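Local atomic coordinates of membrane-anchored mycosin mycp1 (Mycobacterium thermoresistibile, PDB entry 4HVL), a protein that probably cleaves protein substrates as a membrane-anchored, subtilisin-like serine protease and is an essential component of the type VII (ESX-1) secretion system. Residues A[243-247]-A[248-252]; A[52-55]-A[56-60]; A[346-350]-A[351-355]. One frame throughout, in Å; residues are numbered along the deposited sequence.

Interaction 1. Residues A[243-247]-A[248-252]; sequences QTIVS and PAWYS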
ATOM      1  N   GLN A 243      10.358  15.053 -10.668  1.00 20.85           N
ATOM      2  CA  GLN A 243      11.583  14.376 -11.128  1.00 22.32           C
ATOM      3  C   GLN A 243      11.508  12.847 -10.995  1.00 21.14           C
ATOM      4  O   GLN A 243      12.154  12.124 -11.767  1.00 21.24           O
ATOM      5  CB  GLN A 243      12.780  14.866 -10.317  1.00 24.30           C
ATOM      6  CG  GLN A 243      12.919  16.379 -10.312  1.00 27.25           C
ATOM      7  CD  GLN A 243      13.968  16.873  -9.329  1.00 30.89           C
ATOM      8  OE1 GLN A 243      14.361  16.158  -8.384  1.00 32.97           O
ATOM      9  NE2 GLN A 243      14.422  18.106  -9.535  1.00 33.22           N
ATOM     10  N   THR A 244      10.768  12.371  -9.991  1.00 19.85           N
ATOM     11  CA  THR A 244      10.663  10.953  -9.683  1.00 19.45           C
ATOM     12  C   THR A 244       9.221  10.456  -9.868  1.00 18.64           C
ATOM     13  O   THR A 244       8.305  10.925  -9.207  1.00 18.03           O
ATOM     14  CB  THR A 244      11.145  10.679  -8.246  1.00 19.58           C
ATOM     15  OG1 THR A 244      12.493  11.124  -8.112  1.00 20.24           O
ATOM     16  CG2 THR A 244      11.093   9.194  -7.899  1.00 19.35           C
ATOM     17  N   ILE A 245       9.032   9.544 -10.814  1.00 18.78           N
ATOM     18  CA  ILE A 245       7.772   8.840 -10.980  1.00 18.55           C
ATOM     19  C   ILE A 245       7.710   7.749  -9.906  1.00 17.61           C
ATOM     20  O   ILE A 245       8.700   7.034  -9.693  1.00 18.05           O
ATOM     21  CB  ILE A 245       7.679   8.197 -12.387  1.00 19.95           C
ATOM     22  CG1 ILE A 245       7.752   9.274 -13.483  1.00 21.12           C
ATOM     23  CG2 ILE A 245       6.433   7.321 -12.534  1.00 19.51           C
ATOM     24  CD1 ILE A 245       6.734  10.391 -13.319  1.00 21.69           C
ATOM     25  N   VAL A 246       6.582   7.663  -9.207  1.00 16.32           N
ATOM     26  CA  VAL A 246       6.267   6.542  -8.313  1.00 15.83           C
ATOM     27  C   VAL A 246       5.077   5.789  -8.908  1.00 15.32           C
ATOM     28  O   VAL A 246       4.016   6.390  -9.183  1.00 14.66           O
ATOM     29  CB  VAL A 246       5.916   7.029  -6.885  1.00 15.85           C
ATOM     30  CG1 VAL A 246       5.715   5.844  -5.950  1.00 16.01           C
ATOM     31  CG2 VAL A 246       7.018   7.944  -6.343  1.00 16.06           C
ATOM     32  N   SER A 247       5.247   4.490  -9.126  1.00 14.84           N
ATOM     33  CA  SER A 247       4.198   3.664  -9.749  1.00 15.23           C
ATOM     34  C   SER A 247       3.842   2.489  -8.840  1.00 15.17           C
ATOM     35  O   SER A 247       4.729   1.859  -8.287  1.00 15.41           O
ATOM     36  CB  SER A 247       4.660   3.109 -11.102  1.00 15.75           C
ATOM     37  OG  SER A 247       3.609   2.420 -11.781  1.00 16.31           O
ATOM     38  N   PRO A 248       2.548   2.149  -8.743  1.00 15.28           N
ATOM     39  CA  PRO A 248       1.405   2.654  -9.516  1.00 15.51           C
ATOM     40  C   PRO A 248       0.760   3.911  -8.902  1.00 15.35           C
ATOM     41  O   PRO A 248      -0.321   4.329  -9.326  1.00 15.25           O
ATOM     42  CB  PRO A 248       0.437   1.482  -9.470  1.00 15.81           C
ATOM     43  CG  PRO A 248       0.663   0.926  -8.105  1.00 15.58           C
ATOM     44  CD  PRO A 248       2.148   1.030  -7.874  1.00 15.43           C
ATOM     45  N   ALA A 249       1.434   4.513  -7.921  1.00 15.37           N
ATOM     46  CA  ALA A 249       0.924   5.740  -7.255  1.00 15.49           C
ATOM     47  C   ALA A 249       0.405   6.796  -8.232  1.00 15.60           C
ATOM     48  O   ALA A 249      -0.599   7.476  -7.944  1.00 15.62           O
ATOM     49  CB  ALA A 249       2.016   6.352  -6.377  1.00 15.49           C
ATOM     50  N   TRP A 250       1.117   6.944  -9.354  1.00 15.90           N
ATOM     51  CA  TRP A 250       0.860   7.979 -10.332  1.00 16.18           C
ATOM     52  C   TRP A 250      -0.328   7.765 -11.229  1.00 16.46           C
ATOM     53  O   TRP A 250      -0.614   8.630 -12.039  1.00 16.47           O
ATOM     54  CB  TRP A 250       2.118   8.273 -11.168  1.00 16.61           C
ATOM     55  CG  TRP A 250       2.477   7.320 -12.293  1.00 17.20           C
ATOM     56  CD1 TRP A 250       2.374   5.958 -12.293  1.00 17.50           C
ATOM     57  CD2 TRP A 250       3.026   7.671 -13.566  1.00 17.80           C
ATOM     58  NE1 TRP A 250       2.811   5.447 -13.474  1.00 17.62           N
ATOM     59  CE2 TRP A 250       3.215   6.470 -14.283  1.00 17.84           C
ATOM     60  CE3 TRP A 250       3.351   8.889 -14.181  1.00 18.09           C
ATOM     61  CZ2 TRP A 250       3.726   6.439 -15.587  1.00 18.67           C
ATOM     62  CZ3 TRP A 250       3.864   8.872 -15.478  1.00 18.74           C
ATOM     63  CH2 TRP A 250       4.055   7.653 -16.170  1.00 19.28           C
ATOM     64  N   TYR A 251      -1.012   6.630 -11.101  1.00 16.89           N
ATOM     65  CA  TYR A 251      -2.234   6.368 -11.857  1.00 17.90           C
ATOM     66  C   TYR A 251      -3.471   7.005 -11.215  1.00 18.33           C
ATOM     67  O   TYR A 251      -4.573   6.784 -11.675  1.00 18.85           O
ATOM     68  CB  TYR A 251      -2.441   4.845 -12.062  1.00 18.16           C
ATOM     69  CG  TYR A 251      -1.461   4.266 -13.061  1.00 18.33           C
ATOM     70  CD1 TYR A 251      -1.578   4.557 -14.414  1.00 19.01           C
ATOM     71  CD2 TYR A 251      -0.391   3.479 -12.658  1.00 18.14           C
ATOM     72  CE1 TYR A 251      -0.674   4.060 -15.335  1.00 19.39           C
ATOM     73  CE2 TYR A 251       0.518   2.985 -13.572  1.00 18.31           C
ATOM     74  CZ  TYR A 251       0.367   3.277 -14.912  1.00 19.14           C
ATOM     75  OH  TYR A 251       1.261   2.794 -15.848  1.00 19.34           O
ATOM     76  N   SER A 252      -3.292   7.827 -10.184  1.00 18.81           N
ATOM     77  CA  SER A 252      -4.424   8.561  -9.595  1.00 19.69           C
ATOM     78  C   SER A 252      -5.166   9.357 -10.677  1.00 19.93           C
ATOM     79  O   SER A 252      -4.534  10.011 -11.467  1.00 19.50           O
ATOM     80  CB  SER A 252      -3.919   9.517  -8.510  1.00 20.11           C
ATOM     81  OG  SER A 252      -5.006  10.013  -7.744  1.00 21.35           O
TER
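Ile245 lies over one face of the Trp250 indole and crosses it with two methyl groups. CG2 of Ile245 sits 3.7 Å from the centroid of the six-membered ring of Trp250, 17° off the ring normal, a CH-pi contact. CD1 of Ile245 reaches further along the same indole and meets CE3 of Trp250 at 3.8 Å. With CG of Trp250 held between its own N and carbonyl carbon (chi1 79°), the indole folds back over the strand it has just left. The backbone at Trp250 is tied to the strand: N of Trp250 donates to O of Val246 over 3.0 Å, with the donor in the carbonyl plane but the N-H bent to 133°. Next to that bond CG1 of Val246 touches CB of Ala249 at 3.8 Å, a small apolar contact.

The chain turns at a cis peptide between Ser247 and Pro248, at the end of strand 244-247, and enters the 3-10 segment 249-251. In this subtilisin-like fold, strand 244-247 pairs antiparallel with strand 183-186, whose Tyr185 also touches Trp250. Within the turn, N of Tyr251 bonds to O of Pro248. The Tyr251 ring has CD1 of Trp250 above one face, 3.6 Å from the plane and offset toward the rim.

Ser247 extends its OG anti to the backbone N, toward both aromatic residues. OG of Ser247 lies 3.6 Å from NE1 of Trp250, obliquely to the ring; OG itself is hydrogen-bonded to OE1 of Glu193, which also bonds to OH of Tyr251. Helices 194-206 and 154-171 cover Pro248 through Val196 and Leu162, and the proline side chain lies about 5 Å from that of Glu181, a zinc ligand.

Interaction 2. Residues A[52-55]-A[56-60]; sequences LTEA and HKFAT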
ATOM      1  N   LEU A  52     -10.923   4.118  15.738  1.00 24.77           N
ATOM      2  CA  LEU A  52     -11.313   2.802  15.225  1.00 25.04           C
ATOM      3  C   LEU A  52     -12.431   2.160  16.045  1.00 25.52           C
ATOM      4  O   LEU A  52     -13.380   1.584  15.490  1.00 23.81           O
ATOM      5  CB  LEU A  52     -10.100   1.863  15.131  1.00 24.80           C
ATOM      6  CG  LEU A  52      -9.005   2.206  14.103  1.00 24.58           C
ATOM      7  CD1 LEU A  52      -8.003   1.072  13.992  1.00 24.44           C
ATOM      8  CD2 LEU A  52      -9.575   2.532  12.728  1.00 25.03           C
ATOM      9  N   THR A  53     -12.320   2.284  17.365  1.00 26.97           N
ATOM     10  CA  THR A  53     -13.343   1.821  18.286  1.00 28.57           C
ATOM     11  C   THR A  53     -14.724   2.362  17.900  1.00 29.03           C
ATOM     12  O   THR A  53     -15.688   1.612  17.814  1.00 31.42           O
ATOM     13  CB  THR A  53     -13.008   2.255  19.734  1.00 29.87           C
ATOM     14  OG1 THR A  53     -11.739   1.711  20.115  1.00 30.14           O
ATOM     15  CG2 THR A  53     -14.032   1.761  20.678  1.00 30.93           C
ATOM     16  N   GLU A  54     -14.820   3.658  17.656  1.00 28.53           N
ATOM     17  CA  GLU A  54     -16.089   4.258  17.253  1.00 29.58           C
ATOM     18  C   GLU A  54     -16.499   3.769  15.856  1.00 27.48           C
ATOM     19  O   GLU A  54     -17.660   3.403  15.630  1.00 26.56           O
ATOM     20  CB  GLU A  54     -15.968   5.776  17.270  1.00 32.06           C
ATOM     21  CG  GLU A  54     -17.256   6.546  17.018  1.00 36.64           C
ATOM     22  CD  GLU A  54     -18.296   6.369  18.112  1.00 39.98           C
ATOM     23  OE1 GLU A  54     -17.937   5.897  19.212  1.00 42.59           O
ATOM     24  OE2 GLU A  54     -19.482   6.698  17.870  1.00 45.22           O
ATOM     25  N   ALA A  55     -15.550   3.759  14.926  1.00 24.56           N
ATOM     26  CA  ALA A  55     -15.852   3.354  13.565  1.00 24.27           C
ATOM     27  C   ALA A  55     -16.491   1.966  13.524  1.00 24.46           C
ATOM     28  O   ALA A  55     -17.404   1.732  12.716  1.00 24.28           O
ATOM     29  CB  ALA A  55     -14.610   3.393  12.681  1.00 23.05           C
ATOM     30  N   HIS A  56     -16.024   1.066  14.392  1.00 24.57           N
ATOM     31  CA  HIS A  56     -16.550  -0.307  14.449  1.00 25.07           C
ATOM     32  C   HIS A  56     -17.986  -0.444  14.936  1.00 26.57           C
ATOM     33  O   HIS A  56     -18.552  -1.534  14.837  1.00 27.24           O
ATOM     34  CB  HIS A  56     -15.663  -1.224  15.287  1.00 25.12           C
ATOM     35  CG  HIS A  56     -14.334  -1.512  14.658  1.00 25.04           C
ATOM     36  ND1 HIS A  56     -13.235  -1.913  15.390  1.00 24.92           N
ATOM     37  CD2 HIS A  56     -13.920  -1.432  13.369  1.00 24.15           C
ATOM     38  CE1 HIS A  56     -12.199  -2.055  14.584  1.00 24.42           C
ATOM     39  NE2 HIS A  56     -12.586  -1.757  13.355  1.00 24.02           N
ATOM     40  N   LYS A  57     -18.579   0.616  15.486  1.00 27.72           N
ATOM     41  CA  LYS A  57     -20.018   0.604  15.736  1.00 28.78           C
ATOM     42  C   LYS A  57     -20.769   0.572  14.394  1.00 27.83           C
ATOM     43  O   LYS A  57     -21.907   0.117  14.327  1.00 27.89           O
ATOM     44  CB  LYS A  57     -20.457   1.819  16.575  1.00 31.72           C
ATOM     45  CG  LYS A  57     -19.748   1.948  17.924  1.00 33.90           C
ATOM     46  CD  LYS A  57     -20.511   2.795  18.952  1.00 38.34           C
ATOM     47  CE  LYS A  57     -21.140   4.045  18.334  1.00 40.31           C
ATOM     48  NZ  LYS A  57     -21.357   5.154  19.310  1.00 42.85           N
ATOM     49  N   PHE A  58     -20.118   1.038  13.325  1.00 26.06           N
ATOM     50  CA  PHE A  58     -20.775   1.267  12.041  1.00 26.02           C
ATOM     51  C   PHE A  58     -20.441   0.237  10.959  1.00 24.99           C
ATOM     52  O   PHE A  58     -21.252   0.032  10.056  1.00 26.03           O
ATOM     53  CB  PHE A  58     -20.477   2.691  11.570  1.00 26.28           C
ATOM     54  CG  PHE A  58     -20.918   3.726  12.564  1.00 28.08           C
ATOM     55  CD1 PHE A  58     -22.279   3.927  12.810  1.00 29.37           C
ATOM     56  CD2 PHE A  58     -19.992   4.440  13.308  1.00 27.95           C
ATOM     57  CE1 PHE A  58     -22.706   4.841  13.763  1.00 30.35           C
ATOM     58  CE2 PHE A  58     -20.406   5.362  14.245  1.00 29.07           C
ATOM     59  CZ  PHE A  58     -21.768   5.563  14.481  1.00 30.59           C
ATOM     60  N   ALA A  59     -19.289  -0.422  11.079  1.00 22.88           N
ATOM     61  CA  ALA A  59     -18.835  -1.449  10.126  1.00 22.19           C
ATOM     62  C   ALA A  59     -17.567  -2.139  10.643  1.00 21.47           C
ATOM     63  O   ALA A  59     -16.801  -1.543  11.384  1.00 20.26           O
ATOM     64  CB  ALA A  59     -18.567  -0.849   8.749  1.00 22.04           C
ATOM     65  N   THR A  60     -17.367  -3.399  10.246  1.00 21.56           N
ATOM     66  CA  THR A  60     -16.183  -4.173  10.620  1.00 21.66           C
ATOM     67  C   THR A  60     -15.473  -4.869   9.441  1.00 21.26           C
ATOM     68  O   THR A  60     -14.526  -5.606   9.663  1.00 19.98           O
ATOM     69  CB  THR A  60     -16.552  -5.299  11.594  1.00 22.78           C
ATOM     70  OG1 THR A  60     -17.503  -6.164  10.972  1.00 23.28           O
ATOM     71  CG2 THR A  60     -17.138  -4.749  12.880  1.00 24.13           C
TER
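O of Ala55 takes two backbone N-H groups. N of Phe58 donates to it over 2.9 Å, from above the carbonyl plane, while N of Ala59 arrives in that plane over a longer 3.3 Å. The first bond is an i to i+3 link and the second i to i+4, so one carbonyl serves both spacings. One residue earlier, N of Lys57 also makes an i to i+3 bond, to O of Glu54, whereas N of His56 keeps the i to i+4 bond to O of Leu52.

Glu54 and Lys57 add a salt bridge on the outer side. The glutamate bends at chi2 (66°) and the lysine at chi3 (-41°), which turns the two chain ends together; NZ of Lys57 meets the syn side of OE2 of Glu54 at 2.8 Å, 27° out of the carboxylate plane. The pair joins helix 52-55 to the segment that leads toward strand 65-70, one of the parallel strands of the subtilisin-fold sheet.

His56 folds its ring back along the helix. O of Leu52 stands 3.3 Å above one face of the His56 ring, offset toward the rim, while NE2 of His56 bonds to O of Val122 in a neighbouring loop. The Phe58 ring approaches Glu54 obliquely, CD2 of Phe58 3.5 Å from the backbone O of Glu54 and CE2 of Phe58 4.0 Å from OE2 of Glu54. Helix 363-368 packs against this side through contacts of Val364 with Glu54, Leu367 with Ala55 and Thr368 with Phe58.

Interaction 3. Residues A[346-350]-A[351-355]; sequences RHPGG and GVDNY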
ATOM      1  N   ARG A 346      -9.474  15.256   6.625  1.00 25.79           N
ATOM      2  CA  ARG A 346      -9.148  16.527   7.266  1.00 27.99           C
ATOM      3  C   ARG A 346      -8.127  17.252   6.382  1.00 25.93           C
ATOM      4  O   ARG A 346      -6.974  16.863   6.325  1.00 24.49           O
ATOM      5  CB  ARG A 346      -8.577  16.256   8.649  1.00 32.03           C
ATOM      6  CG  ARG A 346      -8.535  17.467   9.562  1.00 38.27           C
ATOM      7  CD  ARG A 346      -9.713  17.462  10.541  1.00 43.10           C
ATOM      8  NE  ARG A 346      -9.558  18.483  11.577  1.00 48.79           N
ATOM      9  CZ  ARG A 346      -8.772  18.364  12.648  1.00 55.20           C
ATOM     10  NH1 ARG A 346      -8.049  17.258  12.843  1.00 57.73           N
ATOM     11  NH2 ARG A 346      -8.709  19.355  13.544  1.00 58.64           N
ATOM     12  N   HIS A 347      -8.567  18.299   5.690  1.00 25.14           N
ATOM     13  CA  HIS A 347      -7.748  18.967   4.655  1.00 24.69           C
ATOM     14  C   HIS A 347      -6.589  19.793   5.216  1.00 24.73           C
ATOM     15  O   HIS A 347      -6.726  20.454   6.228  1.00 25.41           O
ATOM     16  CB  HIS A 347      -8.618  19.873   3.769  1.00 25.46           C
ATOM     17  CG  HIS A 347      -9.915  19.247   3.341  1.00 25.91           C
ATOM     18  ND1 HIS A 347      -9.985  17.997   2.759  1.00 25.44           N
ATOM     19  CD2 HIS A 347     -11.190  19.696   3.423  1.00 26.92           C
ATOM     20  CE1 HIS A 347     -11.249  17.710   2.493  1.00 25.62           C
ATOM     21  NE2 HIS A 347     -12.000  18.722   2.891  1.00 27.30           N
ATOM     22  N   PRO A 348      -5.432  19.767   4.540  1.00 23.81           N
ATOM     23  CA  PRO A 348      -4.296  20.511   5.034  1.00 23.91           C
ATOM     24  C   PRO A 348      -4.480  22.009   4.796  1.00 24.05           C
ATOM     25  O   PRO A 348      -5.507  22.425   4.252  1.00 23.36           O
ATOM     26  CB  PRO A 348      -3.151  19.975   4.178  1.00 23.45           C
ATOM     27  CG  PRO A 348      -3.791  19.642   2.880  1.00 22.73           C
ATOM     28  CD  PRO A 348      -5.135  19.097   3.260  1.00 22.59           C
ATOM     29  N   GLY A 349      -3.466  22.786   5.177  1.00 24.77           N
ATOM     30  CA  GLY A 349      -3.504  24.250   5.134  1.00 25.31           C
ATOM     31  C   GLY A 349      -3.724  24.872   3.772  1.00 25.20           C
ATOM     32  O   GLY A 349      -4.273  25.966   3.668  1.00 25.89           O
ATOM     33  N   GLY A 350      -3.287  24.186   2.718  1.00 25.17           N
ATOM     34  CA  GLY A 350      -3.504  24.654   1.357  1.00 25.43           C
ATOM     35  C   GLY A 350      -4.685  24.004   0.669  1.00 25.41           C
ATOM     36  O   GLY A 350      -4.846  24.158  -0.531  1.00 26.06           O
ATOM     37  N   GLY A 351      -5.533  23.297   1.418  1.00 25.51           N
ATOM     38  CA  GLY A 351      -6.699  22.616   0.830  1.00 25.24           C
ATOM     39  C   GLY A 351      -6.368  21.230   0.269  1.00 24.10           C
ATOM     40  O   GLY A 351      -6.915  20.215   0.711  1.00 23.80           O
ATOM     41  N   VAL A 352      -5.526  21.192  -0.745  1.00 23.74           N
ATOM     42  CA  VAL A 352      -4.942  19.940  -1.229  1.00 23.52           C
ATOM     43  C   VAL A 352      -3.452  20.214  -1.370  1.00 23.53           C
ATOM     44  O   VAL A 352      -3.052  21.323  -1.736  1.00 23.94           O
ATOM     45  CB  VAL A 352      -5.545  19.511  -2.593  1.00 24.86           C
ATOM     46  CG1 VAL A 352      -4.726  18.412  -3.258  1.00 24.87           C
ATOM     47  CG2 VAL A 352      -6.997  19.066  -2.433  1.00 25.11           C
ATOM     48  N   ASP A 353      -2.620  19.224  -1.057  1.00 22.53           N
ATOM     49  CA  ASP A 353      -1.207  19.353  -1.345  1.00 22.16           C
ATOM     50  C   ASP A 353      -0.591  18.017  -1.754  1.00 21.61           C
ATOM     51  O   ASP A 353      -1.251  16.974  -1.736  1.00 21.04           O
ATOM     52  CB  ASP A 353      -0.474  20.046  -0.189  1.00 22.56           C
ATOM     53  CG  ASP A 353      -0.376  19.198   1.054  1.00 22.81           C
ATOM     54  OD1 ASP A 353      -0.180  17.965   0.950  1.00 22.70           O
ATOM     55  OD2 ASP A 353      -0.449  19.779   2.156  1.00 23.18           O
ATOM     56  N   ASN A 354       0.669  18.074  -2.149  1.00 20.54           N
ATOM     57  CA  ASN A 354       1.362  16.911  -2.694  1.00 20.23           C
ATOM     58  C   ASN A 354       1.879  15.927  -1.637  1.00 19.99           C
ATOM     59  O   ASN A 354       2.361  14.857  -1.977  1.00 19.60           O
ATOM     60  CB  ASN A 354       2.489  17.380  -3.629  1.00 20.85           C
ATOM     61  CG  ASN A 354       1.970  17.816  -4.994  1.00 21.66           C
ATOM     62  OD1 ASN A 354       0.773  18.040  -5.168  1.00 21.29           O
ATOM     63  ND2 ASN A 354       2.877  17.919  -5.984  1.00 22.71           N
ATOM     64  N   TYR A 355       1.757  16.286  -0.357  1.00 20.57           N
ATOM     65  CA  TYR A 355       2.258  15.442   0.717  1.00 21.66           C
ATOM     66  C   TYR A 355       1.141  14.550   1.254  1.00 20.41           C
ATOM     67  O   TYR A 355       1.331  13.335   1.436  1.00 20.74           O
ATOM     68  CB  TYR A 355       2.897  16.309   1.806  1.00 23.65           C
ATOM     69  CG  TYR A 355       3.916  17.239   1.206  1.00 26.23           C
ATOM     70  CD1 TYR A 355       5.198  16.814   0.969  1.00 28.21           C
ATOM     71  CD2 TYR A 355       3.565  18.536   0.819  1.00 28.31           C
ATOM     72  CE1 TYR A 355       6.136  17.642   0.368  1.00 30.03           C
ATOM     73  CE2 TYR A 355       4.492  19.384   0.218  1.00 30.42           C
ATOM     74  CZ  TYR A 355       5.782  18.923  -0.004  1.00 31.07           C
ATOM     75  OH  TYR A 355       6.720  19.750  -0.591  1.00 34.52           O
TER
HETATM   76  O   HOH W   1      -1.050  22.314   2.620  1.00 25.82           O
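Pro348 and Asp353 meet where the carboxylate lies against the proline ring: OD2 of Asp353 is 3.4 Å from CB of Pro348 and equally close to its CG. On the same proline, CD comes within 3.3 Å of O of Gly351. Behind these contacts the main chain turns sharply, with N of Gly351 donating to O of Pro348 over 3.0 Å.

That bond closes a type I beta turn, Pro348 to Gly351, in the surface loop between helices 334-343 and 363-368 of this subtilisin-like fold. Gly351 leaves it with a positive phi (85°), a conformation that glycine adopts readily; a weak bond from N of Val352 to O of Gly350 follows.

Further out, a water accepts from N of Gly350 at 2.9 Å and donates to OD2 of Asp353 at 2.6 Å, linking turn and carboxylate. The other oxygen, OD1 of Asp353, accepts from N of Tyr355 at 2.9 Å in an Asx turn and also from N of Val356. ND1 of His347, just before the turn, bonds to O of Ala358.

Overall arrangement
From the N terminus, interaction 2 comes first, linking helix 52-55 to the residues that follow it, ahead of strand 65-70, and resting on helix 363-368 near the far end of the chain. Interaction 1 follows, turning the chain from strand 244-247 toward strand 256-261 of the parallel sheet. Interaction 3 comes last, in the loop that leads from helix 334-343 to the same helix 363-368. All three are local and stand in series, with none nested or crossing. Interactions 1 and 2 lie on opposite sides of the chain's centre, their centres 32 Å apart; interactions 1 and 3 approach more closely, about 9 Å between nearest atoms, without touching.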